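Local structure of O-methyltransferase, putative (Bacillus cereus, 3DUW) at residues 144-147 against 148-151; 186-189 against 190-194. The protein probably transfers methyl groups from S-adenosylmethionine to hydroxyl groups of acceptor molecules, releasing S-adenosyl-L-homocysteine. All coordinates share one frame; numbering follows the deposited sequence.

Contact 1 (144-147 against 148-151); sequences QNNP and AYFE. With SAH (S-adenosyl-L-homocysteine), chain C.
Tyr149 lies back along the first turn of its helix, with its ring over the backbone of Asn145, and this shows how one residue can serve a helix start and a ligand pocket together. The carbonyl oxygen Asn145 O sits over one face of the ring, 3.2 Å above its plane and displaced toward the rim. Farther out along the same ring, Asn145 CB comes within 3.3 Å of Tyr149 CE2. The first torsion of Tyr149 explains the placement: CG stands opposite the carbonyl carbon and next to the backbone N (chi1 -62°), which directs the ring toward the start of the helix.

The oxygen that faces the ring is also a backbone acceptor. Tyr149 N donates to Asn145 O at 3.0 Å, so main chain and ring of one residue converge on a single carbonyl. Phe150 N to Asn146 O and Glu151 N to Pro147 O continue the helical ladder. Phe150 CB rests 3.3 Å from Asn146 O, while its ring leads away from the turn. Glu151 bends at chi2, its CG 3.5 Å from Pro147 O.

At the far end of the tyrosine, Tyr149 OH lies 3.2 Å from N6 of S-adenosyl-L-homocysteine; its hydrogen bond goes to OD1 of Asp142, another residue of the binding site. The hydroxyl thus reaches the adenine, while the bond to Asp142 probably sets where it points.

Helix 146-155 joins parallel strands 136-139 and 162-166 in a beta-alpha-beta unit. Tyr149 packs on helix 119-128 and on Ile139 of strand 136-139, whereas Asn146 and Pro147 face helix 182-196.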
ATOM      1  N   GLN A 144      12.747  -6.732 -17.061  1.00 10.65           N
ATOM      2  CA  GLN A 144      13.810  -7.721 -17.193  1.00 11.50           C
ATOM      3  C   GLN A 144      15.058  -7.241 -16.454  1.00 10.43           C
ATOM      4  O   GLN A 144      15.906  -8.045 -16.071  1.00 11.13           O
ATOM      5  CB  GLN A 144      14.152  -8.014 -18.664  1.00 15.70           C
ATOM      6  CG  GLN A 144      14.158  -6.833 -19.605  1.00 16.54           C
ATOM      7  CD  GLN A 144      12.794  -6.579 -20.216  1.00 15.27           C
ATOM      8  OE1 GLN A 144      11.912  -6.017 -19.575  1.00 13.51           O
ATOM      9  NE2 GLN A 144      12.613  -7.003 -21.464  1.00 16.48           N
ATOM     10  N   ASN A 145      15.157  -5.934 -16.225  1.00  9.95           N
ATOM     11  CA  ASN A 145      16.311  -5.366 -15.532  1.00 10.40           C
ATOM     12  C   ASN A 145      16.079  -5.058 -14.055  1.00  8.83           C
ATOM     13  O   ASN A 145      16.911  -4.411 -13.418  1.00  9.77           O
ATOM     14  CB  ASN A 145      16.784  -4.097 -16.248  1.00 10.38           C
ATOM     15  CG  ASN A 145      17.901  -4.370 -17.238  1.00 12.20           C
ATOM     16  OD1 ASN A 145      17.969  -3.751 -18.302  1.00 13.26           O
ATOM     17  ND2 ASN A 145      18.793  -5.289 -16.885  1.00 10.99           N
ATOM     18  N   ASN A 146      14.964  -5.522 -13.504  1.00  8.84           N
ATOM     19  CA  ASN A 146      14.689  -5.269 -12.096  1.00  8.30           C
ATOM     20  C   ASN A 146      15.807  -5.712 -11.155  1.00  8.99           C
ATOM     21  O   ASN A 146      16.062  -5.053 -10.152  1.00  9.26           O
ATOM     22  CB  ASN A 146      13.364  -5.910 -11.689  1.00  9.25           C
ATOM     23  CG  ASN A 146      12.200  -4.951 -11.832  1.00  8.51           C
ATOM     24  OD1 ASN A 146      12.163  -4.138 -12.753  1.00  8.43           O
ATOM     25  ND2 ASN A 146      11.243  -5.041 -10.917  1.00  9.83           N
ATOM     26  N   PRO A 147      16.489  -6.834 -11.457  1.00  9.09           N
ATOM     27  CA  PRO A 147      17.569  -7.246 -10.551  1.00 10.34           C
ATOM     28  C   PRO A 147      18.629  -6.149 -10.423  1.00  9.66           C
ATOM     29  O   PRO A 147      19.035  -5.783  -9.321  1.00  9.99           O
ATOM     30  CB  PRO A 147      18.123  -8.498 -11.224  1.00 11.88           C
ATOM     31  CG  PRO A 147      16.915  -9.082 -11.873  1.00 10.73           C
ATOM     32  CD  PRO A 147      16.236  -7.870 -12.475  1.00  9.82           C
ATOM     33  N   ALA A 148      19.064  -5.621 -11.563  1.00 10.01           N
ATOM     34  CA  ALA A 148      20.071  -4.570 -11.583  1.00 10.26           C
ATOM     35  C   ALA A 148      19.542  -3.276 -10.971  1.00  9.68           C
ATOM     36  O   ALA A 148      20.259  -2.592 -10.238  1.00  9.52           O
ATOM     37  CB  ALA A 148      20.545  -4.325 -13.020  1.00 10.12           C
ATOM     38  N   TYR A 149      18.289  -2.934 -11.265  1.00  9.69           N
ATOM     39  CA  TYR A 149      17.718  -1.712 -10.709  1.00  9.62           C
ATOM     40  C   TYR A 149      17.587  -1.815  -9.195  1.00  9.28           C
ATOM     41  O   TYR A 149      17.757  -0.826  -8.487  1.00 10.00           O
ATOM     42  CB  TYR A 149      16.355  -1.405 -11.342  1.00  8.48           C
ATOM     43  CG  TYR A 149      16.415  -1.156 -12.839  1.00  8.43           C
ATOM     44  CD1 TYR A 149      17.534  -0.554 -13.424  1.00  8.89           C
ATOM     45  CD2 TYR A 149      15.358  -1.521 -13.666  1.00  8.78           C
ATOM     46  CE1 TYR A 149      17.595  -0.330 -14.792  1.00  9.52           C
ATOM     47  CE2 TYR A 149      15.407  -1.297 -15.036  1.00 10.12           C
ATOM     48  CZ  TYR A 149      16.532  -0.703 -15.593  1.00  9.59           C
ATOM     49  OH  TYR A 149      16.605  -0.503 -16.951  1.00  9.93           O
ATOM     50  N   PHE A 150      17.288  -3.011  -8.697  1.00  9.86           N
ATOM     51  CA  PHE A 150      17.163  -3.214  -7.256  1.00  9.35           C
ATOM     52  C   PHE A 150      18.523  -2.992  -6.597  1.00 10.10           C
ATOM     53  O   PHE A 150      18.620  -2.336  -5.563  1.00 10.53           O
ATOM     54  CB  PHE A 150      16.659  -4.628  -6.945  1.00 11.41           C
ATOM     55  CG  PHE A 150      16.683  -4.969  -5.482  1.00 10.54           C
ATOM     56  CD1 PHE A 150      16.008  -4.178  -4.553  1.00 10.87           C
ATOM     57  CD2 PHE A 150      17.398  -6.070  -5.027  1.00 12.36           C
ATOM     58  CE1 PHE A 150      16.053  -4.479  -3.190  1.00  9.83           C
ATOM     59  CE2 PHE A 150      17.448  -6.381  -3.669  1.00 12.81           C
ATOM     60  CZ  PHE A 150      16.774  -5.582  -2.746  1.00 11.92           C
ATOM     61  N   GLU A 151      19.577  -3.531  -7.204  1.00 10.84           N
ATOM     62  CA  GLU A 151      20.911  -3.359  -6.648  1.00 11.08           C
ATOM     63  C   GLU A 151      21.297  -1.883  -6.637  1.00 10.98           C
ATOM     64  O   GLU A 151      21.902  -1.401  -5.678  1.00 11.86           O
ATOM     65  CB  GLU A 151      21.930  -4.181  -7.438  1.00 13.79           C
ATOM     66  CG  GLU A 151      21.788  -5.681  -7.227  1.00 13.41           C
ATOM     67  CD  GLU A 151      21.987  -6.087  -5.775  1.00 14.34           C
ATOM     68  OE1 GLU A 151      23.003  -5.679  -5.182  1.00 14.76           O
ATOM     69  OE2 GLU A 151      21.129  -6.815  -5.228  1.00 15.13           O
TER
HETATM   70  N   SAH C 224       5.796   4.638 -14.475  1.00 11.93           N
HETATM   71  CA  SAH C 224       5.248   5.369 -15.677  1.00 10.12           C
HETATM   72  CB  SAH C 224       5.240   4.480 -16.875  1.00  9.75           C
HETATM   73  CG  SAH C 224       6.563   3.932 -17.356  1.00  8.77           C
HETATM   74  SD  SAH C 224       6.244   2.638 -18.632  1.00  8.66           S
HETATM   75  C   SAH C 224       3.768   5.767 -15.357  1.00  9.76           C
HETATM   76  O   SAH C 224       3.271   5.392 -14.292  1.00  9.82           O
HETATM   77  OXT SAH C 224       3.159   6.475 -16.237  1.00 12.97           O
HETATM   78  C5' SAH C 224       7.847   1.953 -18.748  1.00  9.29           C
HETATM   79  C4' SAH C 224       8.901   3.011 -19.335  1.00  8.72           C
HETATM   80  O4' SAH C 224      10.104   2.245 -19.316  1.00  9.36           O
HETATM   81  C3' SAH C 224       8.737   3.396 -20.798  1.00  8.29           C
HETATM   82  O3' SAH C 224       8.573   4.807 -20.966  1.00  8.39           O
HETATM   83  C2' SAH C 224      10.052   2.815 -21.457  1.00  9.79           C
HETATM   84  O2' SAH C 224      10.482   3.559 -22.587  1.00  8.87           O
HETATM   85  C1' SAH C 224      11.019   2.833 -20.290  1.00  8.67           C
HETATM   86  N9  SAH C 224      12.111   2.060 -20.387  1.00  9.34           N
HETATM   87  C8  SAH C 224      12.331   0.801 -20.920  1.00 10.28           C
HETATM   88  N7  SAH C 224      13.548   0.367 -20.828  1.00  9.37           N
HETATM   89  C5  SAH C 224      14.243   1.413 -20.170  1.00 10.11           C
HETATM   90  C6  SAH C 224      15.625   1.531 -19.777  1.00  9.79           C
HETATM   91  N6  SAH C 224      16.547   0.584 -19.994  1.00 12.54           N
HETATM   92  N1  SAH C 224      15.950   2.706 -19.147  1.00 11.81           N
HETATM   93  C2  SAH C 224      15.045   3.699 -18.904  1.00 10.36           C
HETATM   94  N3  SAH C 224      13.716   3.624 -19.266  1.00 11.06           N
HETATM   95  C4  SAH C 224      13.387   2.456 -19.893  1.00  8.92           C

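Contact 2 (186-189 against 190-194)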
ATOM      1  N   GLY A 186      12.705 -11.675 -15.080  1.00  8.07           N
ATOM      2  CA  GLY A 186      13.297 -10.542 -14.390  1.00  8.41           C
ATOM      3  C   GLY A 186      12.640 -10.285 -13.044  1.00  8.36           C
ATOM      4  O   GLY A 186      13.323 -10.000 -12.060  1.00  8.67           O
ATOM      5  N   ILE A 187      11.314 -10.380 -12.990  1.00  8.48           N
ATOM      6  CA  ILE A 187      10.607 -10.154 -11.736  1.00  8.37           C
ATOM      7  C   ILE A 187      10.927 -11.261 -10.733  1.00  7.49           C
ATOM      8  O   ILE A 187      11.089 -10.992  -9.546  1.00  8.56           O
ATOM      9  CB  ILE A 187       9.079 -10.054 -11.966  1.00  8.86           C
ATOM     10  CG1 ILE A 187       8.752  -8.742 -12.692  1.00  9.61           C
ATOM     11  CG2 ILE A 187       8.338 -10.150 -10.646  1.00 14.21           C
ATOM     12  CD1 ILE A 187       9.208  -7.495 -11.961  1.00 15.99           C
ATOM     13  N   ARG A 188      11.027 -12.502 -11.200  1.00  8.47           N
ATOM     14  CA  ARG A 188      11.360 -13.593 -10.292  1.00  7.98           C
ATOM     15  C   ARG A 188      12.767 -13.389  -9.713  1.00  8.97           C
ATOM     16  O   ARG A 188      12.989 -13.629  -8.527  1.00  8.87           O
ATOM     17  CB  ARG A 188      11.245 -14.944 -11.013  1.00  8.61           C
ATOM     18  CG  ARG A 188       9.793 -15.366 -11.267  1.00  8.79           C
ATOM     19  CD  ARG A 188       9.703 -16.657 -12.073  1.00 11.10           C
ATOM     20  NE  ARG A 188      10.365 -17.776 -11.410  1.00 12.19           N
ATOM     21  CZ  ARG A 188       9.834 -18.495 -10.428  1.00 13.05           C
ATOM     22  NH1 ARG A 188       8.616 -18.227  -9.981  1.00 13.49           N
ATOM     23  NH2 ARG A 188      10.528 -19.488  -9.891  1.00 14.46           N
ATOM     24  N   ARG A 189      13.707 -12.936 -10.542  1.00  8.90           N
ATOM     25  CA  ARG A 189      15.077 -12.671 -10.093  1.00  8.96           C
ATOM     26  C   ARG A 189      15.038 -11.582  -9.013  1.00  8.87           C
ATOM     27  O   ARG A 189      15.814 -11.602  -8.054  1.00  8.73           O
ATOM     28  CB  ARG A 189      15.939 -12.175 -11.263  1.00 10.85           C
ATOM     29  CG  ARG A 189      16.148 -13.157 -12.413  1.00 13.06           C
ATOM     30  CD  ARG A 189      16.939 -14.377 -11.975  1.00 12.83           C
ATOM     31  NE  ARG A 189      16.078 -15.380 -11.361  1.00 12.69           N
ATOM     32  CZ  ARG A 189      15.175 -16.088 -12.031  1.00 12.24           C
ATOM     33  NH1 ARG A 189      15.019 -15.903 -13.336  1.00 12.77           N
ATOM     34  NH2 ARG A 189      14.423 -16.977 -11.397  1.00 13.26           N
ATOM     35  N   PHE A 190      14.132 -10.626  -9.200  1.00  7.96           N
ATOM     36  CA  PHE A 190      13.930  -9.502  -8.287  1.00  8.15           C
ATOM     37  C   PHE A 190      13.469  -9.998  -6.907  1.00  7.43           C
ATOM     38  O   PHE A 190      14.047  -9.624  -5.888  1.00  8.21           O
ATOM     39  CB  PHE A 190      12.902  -8.563  -8.936  1.00  8.18           C
ATOM     40  CG  PHE A 190      12.583  -7.320  -8.150  1.00  8.62           C
ATOM     41  CD1 PHE A 190      13.582  -6.501  -7.638  1.00 13.38           C
ATOM     42  CD2 PHE A 190      11.256  -6.918  -8.007  1.00 10.39           C
ATOM     43  CE1 PHE A 190      13.261  -5.293  -6.999  1.00 14.74           C
ATOM     44  CE2 PHE A 190      10.928  -5.720  -7.376  1.00  7.90           C
ATOM     45  CZ  PHE A 190      11.925  -4.906  -6.871  1.00 12.12           C
ATOM     46  N   TYR A 191      12.442 -10.845  -6.876  1.00  8.19           N
ATOM     47  CA  TYR A 191      11.947 -11.397  -5.609  1.00  7.50           C
ATOM     48  C   TYR A 191      13.091 -12.126  -4.897  1.00  7.04           C
ATOM     49  O   TYR A 191      13.322 -11.940  -3.700  1.00  8.41           O
ATOM     50  CB  TYR A 191      10.815 -12.402  -5.858  1.00  7.19           C
ATOM     51  CG  TYR A 191       9.431 -11.818  -6.062  1.00  6.61           C
ATOM     52  CD1 TYR A 191       8.575 -11.604  -4.983  1.00  6.97           C
ATOM     53  CD2 TYR A 191       8.956 -11.544  -7.343  1.00  6.42           C
ATOM     54  CE1 TYR A 191       7.272 -11.140  -5.179  1.00  7.42           C
ATOM     55  CE2 TYR A 191       7.660 -11.079  -7.551  1.00  7.12           C
ATOM     56  CZ  TYR A 191       6.821 -10.883  -6.462  1.00  7.27           C
ATOM     57  OH  TYR A 191       5.525 -10.450  -6.655  1.00  8.02           O
ATOM     58  N   GLU A 192      13.805 -12.959  -5.646  1.00  8.14           N
ATOM     59  CA  GLU A 192      14.914 -13.731  -5.099  1.00  9.36           C
ATOM     60  C   GLU A 192      16.023 -12.858  -4.519  1.00  9.03           C
ATOM     61  O   GLU A 192      16.553 -13.154  -3.452  1.00 10.21           O
ATOM     62  CB  GLU A 192      15.484 -14.650  -6.182  1.00 10.59           C
ATOM     63  CG  GLU A 192      14.543 -15.777  -6.583  1.00 11.73           C
ATOM     64  CD  GLU A 192      14.887 -16.377  -7.936  1.00 14.63           C
ATOM     65  OE1 GLU A 192      15.993 -16.109  -8.448  1.00 17.47           O
ATOM     66  OE2 GLU A 192      14.053 -17.121  -8.490  1.00 14.55           O
ATOM     67  N   LEU A 193      16.377 -11.786  -5.217  1.00  8.96           N
ATOM     68  CA  LEU A 193      17.427 -10.901  -4.730  1.00  9.53           C
ATOM     69  C   LEU A 193      17.018 -10.188  -3.453  1.00 10.58           C
ATOM     70  O   LEU A 193      17.835  -9.989  -2.552  1.00 10.61           O
ATOM     71  CB  LEU A 193      17.801  -9.887  -5.805  1.00 10.59           C
ATOM     72  CG  LEU A 193      18.780 -10.457  -6.828  1.00 12.47           C
ATOM     73  CD1 LEU A 193      18.914  -9.500  -7.995  1.00 13.50           C
ATOM     74  CD2 LEU A 193      20.132 -10.690  -6.157  1.00 13.25           C
ATOM     75  N   ILE A 194      15.754  -9.790  -3.379  1.00 10.02           N
ATOM     76  CA  ILE A 194      15.248  -9.130  -2.187  1.00 10.29           C
ATOM     77  C   ILE A 194      15.406 -10.087  -1.009  1.00 11.79           C
ATOM     78  O   ILE A 194      15.844  -9.692   0.071  1.00 11.62           O
ATOM     79  CB  ILE A 194      13.761  -8.753  -2.355  1.00 11.03           C
ATOM     80  CG1 ILE A 194      13.625  -7.647  -3.403  1.00 11.62           C
ATOM     81  CG2 ILE A 194      13.178  -8.319  -1.016  1.00 12.77           C
ATOM     82  CD1 ILE A 194      12.188  -7.352  -3.802  1.00 13.51           C
TER
HETATM   83  O   HOH W   1      13.495 -19.550  -9.569  1.00 20.19           O
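Phe190 N donates to Gly186 O, and Phe190 CB lies 3.1 Å from Ile187 O, at the start of an instructive case of one helix presenting different chemistry on different sides. With CG opposite the backbone N (chi1 -179°), the ring leads away from the preceding turn, and Ile194 CD1 comes down over the centre of one face, 3.8 Å above the plane.

Tyr191 has CG opposite the carbonyl carbon instead (chi1 -82°), which brings the ring alongside Ile187. Ile187 CG2 meets Tyr191 CE2 at 3.3 Å, the two side chains crossing at an angle, and Ile187 O lies at the ring edge, 3.1 Å from Tyr191 CD2. The phenol OH is hydrogen-bonded to Val168 O, and the ring makes an edge-to-face contact with Tyr13 of the second subunit.

Glu192 runs beside Arg189, both pointing the same way. Arg189 grips it side-on: NE donates to Glu192 OE1 at 3.0 Å and NH2 to Glu192 OE2 at 2.9 Å. Both oxygens lie near the guanidinium plane, but the carboxylate is turned 41° from it, and NE meets OE1 from above the carboxylate plane. A water bridges Arg188 NH2 and Glu192 OE2, linking a second arginine, whose NH1 is bonded to Val174 O. The carboxylate would therefore be expected to stay ionised.

Leu193 N bonds to Arg189 O, and Leu193 CG lies 3.4 Å from that oxygen.

Buried Ile187, Phe190, Tyr191 and Ile194 and partly exposed Arg188, Arg189 and Glu192 make this an amphipathic helix, which sets Phe190, Tyr191 and Ile194 of its apolar side on strands 200-209 and 214-221 of the Rossmann-like methyltransferase fold.

Overall arrangement
Contact 1 comes first along the chain, in helix 146-155, and contact 2 follows in helix 182-196, with strand 162-166 between them. Their centres are about 8 Å apart, on the same side of the chain's centre, and the two helices touch directly: Pro147 CG is 3.3 Å from Arg189 CB, and Phe150 CB is 3.5 Å from Phe190 CE1. Asn146 also packs on Ile187 and Phe190. The two helices lie side by side in one layer against the mixed sheet. Contact 1 reaches the cofactor product through Tyr149, whereas contact 2 meets the second subunit through Tyr191, so this pair of helices lies between the binding pocket and the subunit interface.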